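Local coordinates for protein EDTA monooxygenase (EDTA-degrading bacterium BNC1, PDB 5DQP) that probably acts as an FMN-dependent monooxygenase of the bacterial luciferase-like family, using molecular oxygen to oxidise EDTA during its breakdown, at residues Arg295-Ala298 and Leu299-Leu303; Ala359-Pro362 and Asp363-Ala366; Val156-Gly159 and Leu160-Ser163. All coordinates share one frame; numbering follows the deposited sequence.

All three contacts are local, each within one continuous run of chain, and all three help build or finish a helix. Interaction 3 is the buried one: near the C-terminal end of helix 143-161 it works through a valine, a histidine and a tryptophan. Interactions 1 and 2 are only partly buried and rely more on polar groups. Interaction 1 runs along helix 292-303, with an acid and a lysine on the outer side, while interaction 2 caps the start of helix 362-374, where strand 358-360 ends. The centres of interactions 1 and 2 are about 26 Å apart; interaction 3 lies across the chain's centre from both, its centre about 49 Å and 43 Å from theirs.

Interaction 1: residues Arg295-Ala298 and Leu299-Leu303; sequences RIEA and LSKQL
Glu297 and Lys301 form an i to i+4 ion pair along helix 292-303, an outlying helix of this TIM-barrel-class chain. The pairing is loose: Glu297 OE1 lies 3.7 Å from Lys301 NZ, a long salt bridge, and comes closer to the preceding methylene, 3.0 Å from Lys301 CE. The two side chains run side by side and point the same way. Glu297 gets there by placing CG between its own backbone N and carbonyl carbon (chi1 63°) and bending again at chi2, while Lys301 folds back at chi3 to bring its ammonium beside OE1.

Beneath them the backbone makes regular alpha-helical bonds, Leu299 N to Arg295 O, Ser300 N to Ile296 O and Gln302 N to Ala298 O. Lys301 N bonds to Glu297 O at 3.1 Å with an N-H...O angle of 168°. The extended side chain of Gln302 passes back alongside Ala298 O, its CG 3.7 Å from that oxygen.

The inner side of the helix is largely apolar. Ile296, Leu299 and Ser300 all rest on Leu348 of helix 348-354, and Leu299 and Leu303 also reach Met337 of helix 331-344; the charged pair lies on another, more exposed side of the helix.

Ser300 is buried, and its hydroxyl is satisfied by its own helix: OG donates to Glu297 O at 2.8 Å, meeting the carbonyl well off its axis (C=O...OG angle 115°), so that this one oxygen accepts from both Ser300 OG and Lys301 N.

Interaction 2: residues Ala359-Pro362 and Asp363-Ala366; sequences AGTP and DQVA
Thr361 N donates to Gln364 OE1 at 2.7 Å, and the bond is nearly straight, with an N-H...O angle of 166°. The donor lies in the plane of the amide carbonyl, on a lone pair of OE1. The return bond is weaker: Gln364 N reaches Thr361 OG1 at 3.5 Å. Thr361 turns OG1 toward that N-H by setting it between its own backbone N and carbonyl carbon (chi1 65°), which leaves CG2 beside the backbone N. Gln364 leads CG off beside its own N and runs extended beyond it, crossing the threonine side chain at a slant, with its CG 3.5 Å from Thr361 OG1.

These reciprocal bonds make a capping box, with Thr361 as N-cap of helix 362-374. The box sits where strand 358-360, parallel to strand 262-271 in the sheet of this TIM-barrel-class fold, gives way to the helix. Gly360 still bonds through its backbone to Leu270 and Gly272, and its CA lies 3.2 Å from Gln364 OE1, close to the amide oxygen that takes the Thr361 N-H.

The helical bonds begin at once: Val365 N donates to Thr361 O at 3.0 Å, and Ala366 N to Pro362 O. Pro362, having no N-H to give, is well placed in the first turn, where no earlier helical carbonyl awaits one.

Further out, Val365 lays CG2 3.6 Å from Thr361 O and packs on Ile271 of strand 262-271, which Pro362 also touches. Pro362 and Ala366 meet Ile402 of helix 390-405, while Thr361 leans on Glu275 at the start of helix 275-287.

Interaction 3: residues Val156-Gly159 and Leu160-Ser163; sequences VVHG and LWNS
The last turns of helix 143-161 are held by the backbone bonds Leu160 N to Val156 O, at 2.8 Å, and Trp161 N to Val157 O, at 2.9 Å, followed by Asn162 N to His158 O.

On this frame Trp161 meets two side chains in two different ways. Val157 sets CG1 over one face of the indole, 3.4 Å from the centroid of the six-membered ring and 14° off its normal, a CH-pi contact; the methyl comes tightest to CZ2, at 3.3 Å. Val157 holds CG1 opposite its own backbone N (chi1 170°), which sends that methyl out over the indole of the residue one turn on. His158 meets the indole at its rim instead. The CE3-CZ3 edge points into the imidazole face in a T-shaped stack, the planes at 82° and the centroids 5.2 Å apart, with CE3 3.8 Å from His158 ND1.

The pyrrole N-H of Trp161 is spent elsewhere, on Ala106 O of helix 102-115, and Val157 and Trp161 both reach Trp122 of strand 120-125. With the indole of Trp161 cut back to an alanine, Ala106 O would probably lose this donor and a gap would open beside Val157 CG1 and the His158 face. Val156 CG1 packs against Leu160 CD1 at 3.8 Å.

Near this end of the helix, Ser163 OG donates to Leu160 O at 2.9 Å and is itself bonded to Leu198 N. The contact is thus mainly apolar and aromatic, with the buried indole nitrogen and serine hydroxyl satisfied by backbone groups, which joins the helix end to helix 102-115 and the Leu198 loop.

Interaction 1: residues Arg295-Ala298 and Leu299-Leu303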
ATOM      1  N   ARG A 295      25.465 -27.965  17.411  1.00 52.56           N
ATOM      2  CA  ARG A 295      24.076 -28.039  17.063  1.00 52.93           C
ATOM      3  C   ARG A 295      23.545 -29.468  17.145  1.00 47.99           C
ATOM      4  O   ARG A 295      22.419 -29.686  17.524  1.00 42.18           O
ATOM      5  CB  ARG A 295      23.797 -27.396  15.708  1.00 54.21           C
ATOM      6  CG  ARG A 295      24.608 -26.155  15.373  1.00 58.46           C
ATOM      7  CD  ARG A 295      24.345 -25.016  16.307  1.00 68.57           C
ATOM      8  NE  ARG A 295      23.105 -24.367  15.927  1.00 79.99           N
ATOM      9  CZ  ARG A 295      22.342 -23.619  16.714  1.00 77.09           C
ATOM     10  NH1 ARG A 295      22.682 -23.404  17.969  1.00 73.28           N
ATOM     11  NH2 ARG A 295      21.229 -23.090  16.234  1.00 80.79           N
ATOM     12  N   ILE A 296      24.355 -30.432  16.747  1.00 47.36           N
ATOM     13  CA  ILE A 296      23.900 -31.818  16.708  1.00 43.51           C
ATOM     14  C   ILE A 296      23.801 -32.389  18.121  1.00 38.32           C
ATOM     15  O   ILE A 296      22.857 -33.121  18.437  1.00 35.78           O
ATOM     16  CB  ILE A 296      24.812 -32.660  15.796  1.00 46.76           C
ATOM     17  CG1 ILE A 296      24.662 -32.208  14.341  1.00 55.37           C
ATOM     18  CG2 ILE A 296      24.461 -34.121  15.901  1.00 44.30           C
ATOM     19  CD1 ILE A 296      25.672 -32.831  13.384  1.00 57.83           C
ATOM     20  N   GLU A 297      24.743 -32.042  19.010  1.00 40.16           N
ATOM     21  CA  GLU A 297      24.571 -32.441  20.406  1.00 40.79           C
ATOM     22  C   GLU A 297      23.352 -31.748  21.020  1.00 36.25           C
ATOM     23  O   GLU A 297      22.563 -32.379  21.729  1.00 34.38           O
ATOM     24  CB  GLU A 297      25.850 -32.167  21.215  1.00 43.09           C
ATOM     25  CG  GLU A 297      26.271 -30.692  21.319  1.00 76.52           C
ATOM     26  CD  GLU A 297      25.693 -29.969  22.540  1.00 69.18           C
ATOM     27  OE1 GLU A 297      25.099 -30.648  23.410  1.00 68.47           O
ATOM     28  OE2 GLU A 297      25.835 -28.721  22.624  1.00 54.50           O
ATOM     29  N   ALA A 298      23.155 -30.463  20.727  1.00 34.52           N
ATOM     30  CA  ALA A 298      21.946 -29.799  21.198  1.00 37.31           C
ATOM     31  C   ALA A 298      20.689 -30.570  20.793  1.00 32.94           C
ATOM     32  O   ALA A 298      19.773 -30.756  21.600  1.00 25.23           O
ATOM     33  CB  ALA A 298      21.895 -28.367  20.669  1.00 33.88           C
ATOM     34  N   LEU A 299      20.623 -31.033  19.545  1.00 35.90           N
ATOM     35  CA  LEU A 299      19.417 -31.716  19.088  1.00 29.70           C
ATOM     36  C   LEU A 299      19.237 -33.069  19.777  1.00 27.41           C
ATOM     37  O   LEU A 299      18.112 -33.448  20.136  1.00 23.03           O
ATOM     38  CB  LEU A 299      19.469 -31.889  17.573  1.00 29.29           C
ATOM     39  CG  LEU A 299      18.229 -32.450  16.890  1.00 29.53           C
ATOM     40  CD1 LEU A 299      16.991 -31.597  17.203  1.00 32.82           C
ATOM     41  CD2 LEU A 299      18.486 -32.515  15.389  1.00 28.64           C
ATOM     42  N   SER A 300      20.326 -33.820  19.960  1.00 30.14           N
ATOM     43  CA  SER A 300      20.196 -35.148  20.552  1.00 29.19           C
ATOM     44  C   SER A 300      19.679 -35.057  21.980  1.00 26.72           C
ATOM     45  O   SER A 300      18.913 -35.914  22.430  1.00 25.95           O
ATOM     46  CB  SER A 300      21.537 -35.887  20.514  1.00 29.56           C
ATOM     47  OG  SER A 300      22.506 -35.182  21.281  1.00 34.47           O
ATOM     48  N   LYS A 301      20.096 -34.032  22.716  1.00 27.58           N
ATOM     49  CA  LYS A 301      19.540 -33.832  24.047  1.00 31.90           C
ATOM     50  C   LYS A 301      18.053 -33.503  23.964  1.00 27.61           C
ATOM     51  O   LYS A 301      17.238 -34.053  24.717  1.00 27.33           O
ATOM     52  CB  LYS A 301      20.321 -32.734  24.782  1.00 34.26           C
ATOM     53  CG  LYS A 301      21.834 -32.973  24.786  1.00 36.06           C
ATOM     54  CD  LYS A 301      22.551 -32.035  25.752  1.00 41.99           C
ATOM     55  CE  LYS A 301      22.691 -30.625  25.216  1.00 41.67           C
ATOM     56  NZ  LYS A 301      23.091 -29.686  26.304  1.00 37.59           N
ATOM     57  N   GLN A 302      17.672 -32.631  23.039  1.00 26.70           N
ATOM     58  CA  GLN A 302      16.265 -32.258  22.961  1.00 31.09           C
ATOM     59  C   GLN A 302      15.377 -33.459  22.684  1.00 29.34           C
ATOM     60  O   GLN A 302      14.228 -33.506  23.146  1.00 27.40           O
ATOM     61  CB  GLN A 302      16.060 -31.191  21.900  1.00 27.87           C
ATOM     62  CG  GLN A 302      16.326 -29.785  22.420  1.00 32.66           C
ATOM     63  CD  GLN A 302      16.157 -28.758  21.328  1.00 49.47           C
ATOM     64  OE1 GLN A 302      16.532 -29.010  20.185  1.00 43.96           O
ATOM     65  NE2 GLN A 302      15.570 -27.607  21.660  1.00 48.16           N
ATOM     66  N   LEU A 303      15.894 -34.444  21.953  1.00 27.56           N
ATOM     67  CA  LEU A 303      15.119 -35.611  21.581  1.00 22.40           C
ATOM     68  C   LEU A 303      15.460 -36.811  22.438  1.00 28.69           C
ATOM     69  O   LEU A 303      14.889 -37.883  22.223  1.00 30.45           O
ATOM     70  CB  LEU A 303      15.348 -35.952  20.103  1.00 29.04           C
ATOM     71  CG  LEU A 303      15.031 -34.872  19.059  1.00 31.41           C
ATOM     72  CD1 LEU A 303      15.674 -35.229  17.739  1.00 23.44           C
ATOM     73  CD2 LEU A 303      13.538 -34.664  18.884  1.00 23.40           C
TER

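Interaction 2: residues Ala359-Pro362 and Asp363-Ala366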
ATOM      1  N   ALA A 359      18.107 -29.227   1.445  1.00 20.87           N
ATOM      2  CA  ALA A 359      19.295 -29.133   0.615  1.00 26.53           C
ATOM      3  C   ALA A 359      19.300 -30.271  -0.397  1.00 25.11           C
ATOM      4  O   ALA A 359      18.942 -31.402  -0.064  1.00 27.71           O
ATOM      5  CB  ALA A 359      20.555 -29.177   1.479  1.00 26.53           C
ATOM      6  N   GLY A 360      19.695 -29.971  -1.632  1.00 25.01           N
ATOM      7  CA  GLY A 360      19.748 -31.005  -2.653  1.00 24.63           C
ATOM      8  C   GLY A 360      20.019 -30.417  -4.019  1.00 26.29           C
ATOM      9  O   GLY A 360      20.113 -29.199  -4.185  1.00 19.39           O
ATOM     10  N   THR A 361      20.149 -31.310  -5.008  1.00 22.45           N
ATOM     11  CA  THR A 361      20.231 -30.860  -6.394  1.00 22.57           C
ATOM     12  C   THR A 361      18.836 -30.515  -6.921  1.00 21.45           C
ATOM     13  O   THR A 361      17.820 -30.846  -6.312  1.00 21.13           O
ATOM     14  CB  THR A 361      20.872 -31.930  -7.285  1.00 25.57           C
ATOM     15  OG1 THR A 361      20.016 -33.073  -7.324  1.00 23.21           O
ATOM     16  CG2 THR A 361      22.275 -32.310  -6.800  1.00 24.08           C
ATOM     17  N   PRO A 362      18.752 -29.830  -8.068  1.00 22.75           N
ATOM     18  CA  PRO A 362      17.425 -29.511  -8.626  1.00 23.21           C
ATOM     19  C   PRO A 362      16.521 -30.731  -8.766  1.00 24.52           C
ATOM     20  O   PRO A 362      15.327 -30.668  -8.431  1.00 21.03           O
ATOM     21  CB  PRO A 362      17.775 -28.883  -9.994  1.00 23.11           C
ATOM     22  CG  PRO A 362      19.114 -28.260  -9.785  1.00 21.94           C
ATOM     23  CD  PRO A 362      19.844 -29.201  -8.836  1.00 26.76           C
ATOM     24  N   ASP A 363      17.065 -31.858  -9.234  1.00 22.22           N
ATOM     25  CA  ASP A 363      16.248 -33.061  -9.391  1.00 23.65           C
ATOM     26  C   ASP A 363      15.750 -33.586  -8.050  1.00 23.94           C
ATOM     27  O   ASP A 363      14.617 -34.065  -7.958  1.00 23.97           O
ATOM     28  CB  ASP A 363      17.040 -34.149 -10.125  1.00 29.02           C
ATOM     29  CG  ASP A 363      17.041 -33.947 -11.639  1.00 50.17           C
ATOM     30  OD1 ASP A 363      15.986 -34.193 -12.281  1.00 44.09           O
ATOM     31  OD2 ASP A 363      18.091 -33.536 -12.185  1.00 50.15           O
ATOM     32  N   GLN A 364      16.588 -33.515  -7.003  1.00 21.94           N
ATOM     33  CA  GLN A 364      16.183 -34.018  -5.692  1.00 22.28           C
ATOM     34  C   GLN A 364      15.060 -33.174  -5.119  1.00 18.94           C
ATOM     35  O   GLN A 364      14.114 -33.696  -4.518  1.00 23.55           O
ATOM     36  CB  GLN A 364      17.380 -34.043  -4.725  1.00 23.11           C
ATOM     37  CG  GLN A 364      18.408 -35.152  -4.996  1.00 22.91           C
ATOM     38  CD  GLN A 364      19.721 -34.948  -4.234  1.00 26.55           C
ATOM     39  OE1 GLN A 364      20.191 -33.816  -4.056  1.00 27.46           O
ATOM     40  NE2 GLN A 364      20.303 -36.039  -3.761  1.00 27.72           N
ATOM     41  N   VAL A 365      15.131 -31.863  -5.312  1.00 23.97           N
ATOM     42  CA  VAL A 365      14.063 -31.000  -4.822  1.00 20.32           C
ATOM     43  C   VAL A 365      12.768 -31.256  -5.591  1.00 20.70           C
ATOM     44  O   VAL A 365      11.694 -31.410  -4.990  1.00 20.58           O
ATOM     45  CB  VAL A 365      14.501 -29.530  -4.896  1.00 23.39           C
ATOM     46  CG1 VAL A 365      13.289 -28.599  -4.599  1.00 22.39           C
ATOM     47  CG2 VAL A 365      15.654 -29.299  -3.918  1.00 23.99           C
ATOM     48  N   ALA A 366      12.853 -31.321  -6.930  1.00 17.50           N
ATOM     49  CA  ALA A 366      11.666 -31.580  -7.741  1.00 21.47           C
ATOM     50  C   ALA A 366      11.038 -32.908  -7.366  1.00 21.94           C
ATOM     51  O   ALA A 366       9.812 -33.011  -7.250  1.00 22.78           O
ATOM     52  CB  ALA A 366      11.999 -31.552  -9.250  1.00 14.71           C
TER

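Interaction 3: residues Val156-Gly159 and Leu160-Ser163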
ATOM      1  N   VAL A 156     -16.542  -8.252   8.512  1.00 21.71           N
ATOM      2  CA  VAL A 156     -16.686  -6.878   8.063  1.00 24.42           C
ATOM      3  C   VAL A 156     -16.083  -6.737   6.679  1.00 24.12           C
ATOM      4  O   VAL A 156     -16.732  -6.259   5.747  1.00 19.93           O
ATOM      5  CB  VAL A 156     -16.035  -5.900   9.056  1.00 25.23           C
ATOM      6  CG1 VAL A 156     -16.052  -4.507   8.456  1.00 18.71           C
ATOM      7  CG2 VAL A 156     -16.762  -5.930  10.400  1.00 26.15           C
ATOM      8  N   VAL A 157     -14.854  -7.227   6.507  1.00 23.51           N
ATOM      9  CA  VAL A 157     -14.167  -7.029   5.241  1.00 20.56           C
ATOM     10  C   VAL A 157     -14.935  -7.689   4.095  1.00 23.78           C
ATOM     11  O   VAL A 157     -15.152  -7.073   3.049  1.00 24.18           O
ATOM     12  CB  VAL A 157     -12.720  -7.533   5.345  1.00 23.85           C
ATOM     13  CG1 VAL A 157     -12.043  -7.564   3.955  1.00 18.29           C
ATOM     14  CG2 VAL A 157     -11.977  -6.653   6.299  1.00 18.12           C
ATOM     15  N   HIS A 158     -15.356  -8.953   4.260  1.00 22.27           N
ATOM     16  CA  HIS A 158     -16.118  -9.585   3.184  1.00 24.28           C
ATOM     17  C   HIS A 158     -17.410  -8.826   2.908  1.00 24.97           C
ATOM     18  O   HIS A 158     -17.792  -8.627   1.745  1.00 24.61           O
ATOM     19  CB  HIS A 158     -16.403 -11.055   3.505  1.00 27.15           C
ATOM     20  CG  HIS A 158     -15.309 -11.977   3.062  1.00 30.19           C
ATOM     21  ND1 HIS A 158     -15.136 -12.342   1.744  1.00 28.15           N
ATOM     22  CD2 HIS A 158     -14.305 -12.569   3.752  1.00 28.04           C
ATOM     23  CE1 HIS A 158     -14.088 -13.140   1.645  1.00 34.08           C
ATOM     24  NE2 HIS A 158     -13.562 -13.288   2.847  1.00 30.12           N
ATOM     25  N   GLY A 159     -18.083  -8.367   3.968  1.00 22.18           N
ATOM     26  CA  GLY A 159     -19.255  -7.529   3.784  1.00 21.53           C
ATOM     27  C   GLY A 159     -18.962  -6.268   2.990  1.00 22.85           C
ATOM     28  O   GLY A 159     -19.731  -5.896   2.104  1.00 22.05           O
ATOM     29  N   LEU A 160     -17.832  -5.612   3.275  1.00 20.76           N
ATOM     30  CA  LEU A 160     -17.453  -4.414   2.526  1.00 18.13           C
ATOM     31  C   LEU A 160     -17.161  -4.727   1.067  1.00 19.22           C
ATOM     32  O   LEU A 160     -17.576  -3.987   0.166  1.00 19.22           O
ATOM     33  CB  LEU A 160     -16.241  -3.742   3.175  1.00 16.47           C
ATOM     34  CG  LEU A 160     -16.614  -3.063   4.489  1.00 20.09           C
ATOM     35  CD1 LEU A 160     -15.392  -2.538   5.230  1.00 19.84           C
ATOM     36  CD2 LEU A 160     -17.605  -1.919   4.205  1.00 19.82           C
ATOM     37  N   TRP A 161     -16.401  -5.787   0.810  1.00 19.79           N
ATOM     38  CA  TRP A 161     -16.118  -6.146  -0.572  1.00 23.02           C
ATOM     39  C   TRP A 161     -17.400  -6.324  -1.383  1.00 24.71           C
ATOM     40  O   TRP A 161     -17.449  -5.953  -2.558  1.00 23.71           O
ATOM     41  CB  TRP A 161     -15.256  -7.404  -0.618  1.00 19.64           C
ATOM     42  CG  TRP A 161     -13.829  -7.122  -0.248  1.00 17.61           C
ATOM     43  CD1 TRP A 161     -13.181  -5.912  -0.300  1.00 19.11           C
ATOM     44  CD2 TRP A 161     -12.887  -8.058   0.277  1.00 17.49           C
ATOM     45  NE1 TRP A 161     -11.875  -6.050   0.138  1.00 17.66           N
ATOM     46  CE2 TRP A 161     -11.677  -7.355   0.509  1.00 19.37           C
ATOM     47  CE3 TRP A 161     -12.947  -9.421   0.576  1.00 21.07           C
ATOM     48  CZ2 TRP A 161     -10.540  -7.979   1.006  1.00 17.88           C
ATOM     49  CZ3 TRP A 161     -11.822 -10.034   1.080  1.00 19.92           C
ATOM     50  CH2 TRP A 161     -10.631  -9.314   1.280  1.00 18.96           C
ATOM     51  N   ASN A 162     -18.460  -6.856  -0.770  1.00 21.04           N
ATOM     52  CA  ASN A 162     -19.673  -7.136  -1.526  1.00 21.91           C
ATOM     53  C   ASN A 162     -20.631  -5.976  -1.582  1.00 20.25           C
ATOM     54  O   ASN A 162     -21.661  -6.103  -2.241  1.00 25.49           O
ATOM     55  CB  ASN A 162     -20.397  -8.352  -0.952  1.00 27.56           C
ATOM     56  CG  ASN A 162     -19.646  -9.622  -1.223  1.00 27.32           C
ATOM     57  OD1 ASN A 162     -18.969  -9.741  -2.242  1.00 28.29           O
ATOM     58  ND2 ASN A 162     -19.735 -10.572  -0.309  1.00 27.64           N
ATOM     59  N   SER A 163     -20.325  -4.856  -0.914  1.00 24.67           N
ATOM     60  CA  SER A 163     -21.298  -3.790  -0.715  1.00 24.09           C
ATOM     61  C   SER A 163     -21.427  -2.845  -1.909  1.00 27.42           C
ATOM     62  O   SER A 163     -22.348  -2.016  -1.908  1.00 26.94           O
ATOM     63  CB  SER A 163     -20.953  -2.975   0.542  1.00 19.08           C
ATOM     64  OG  SER A 163     -19.783  -2.184   0.334  1.00 25.41           O
TER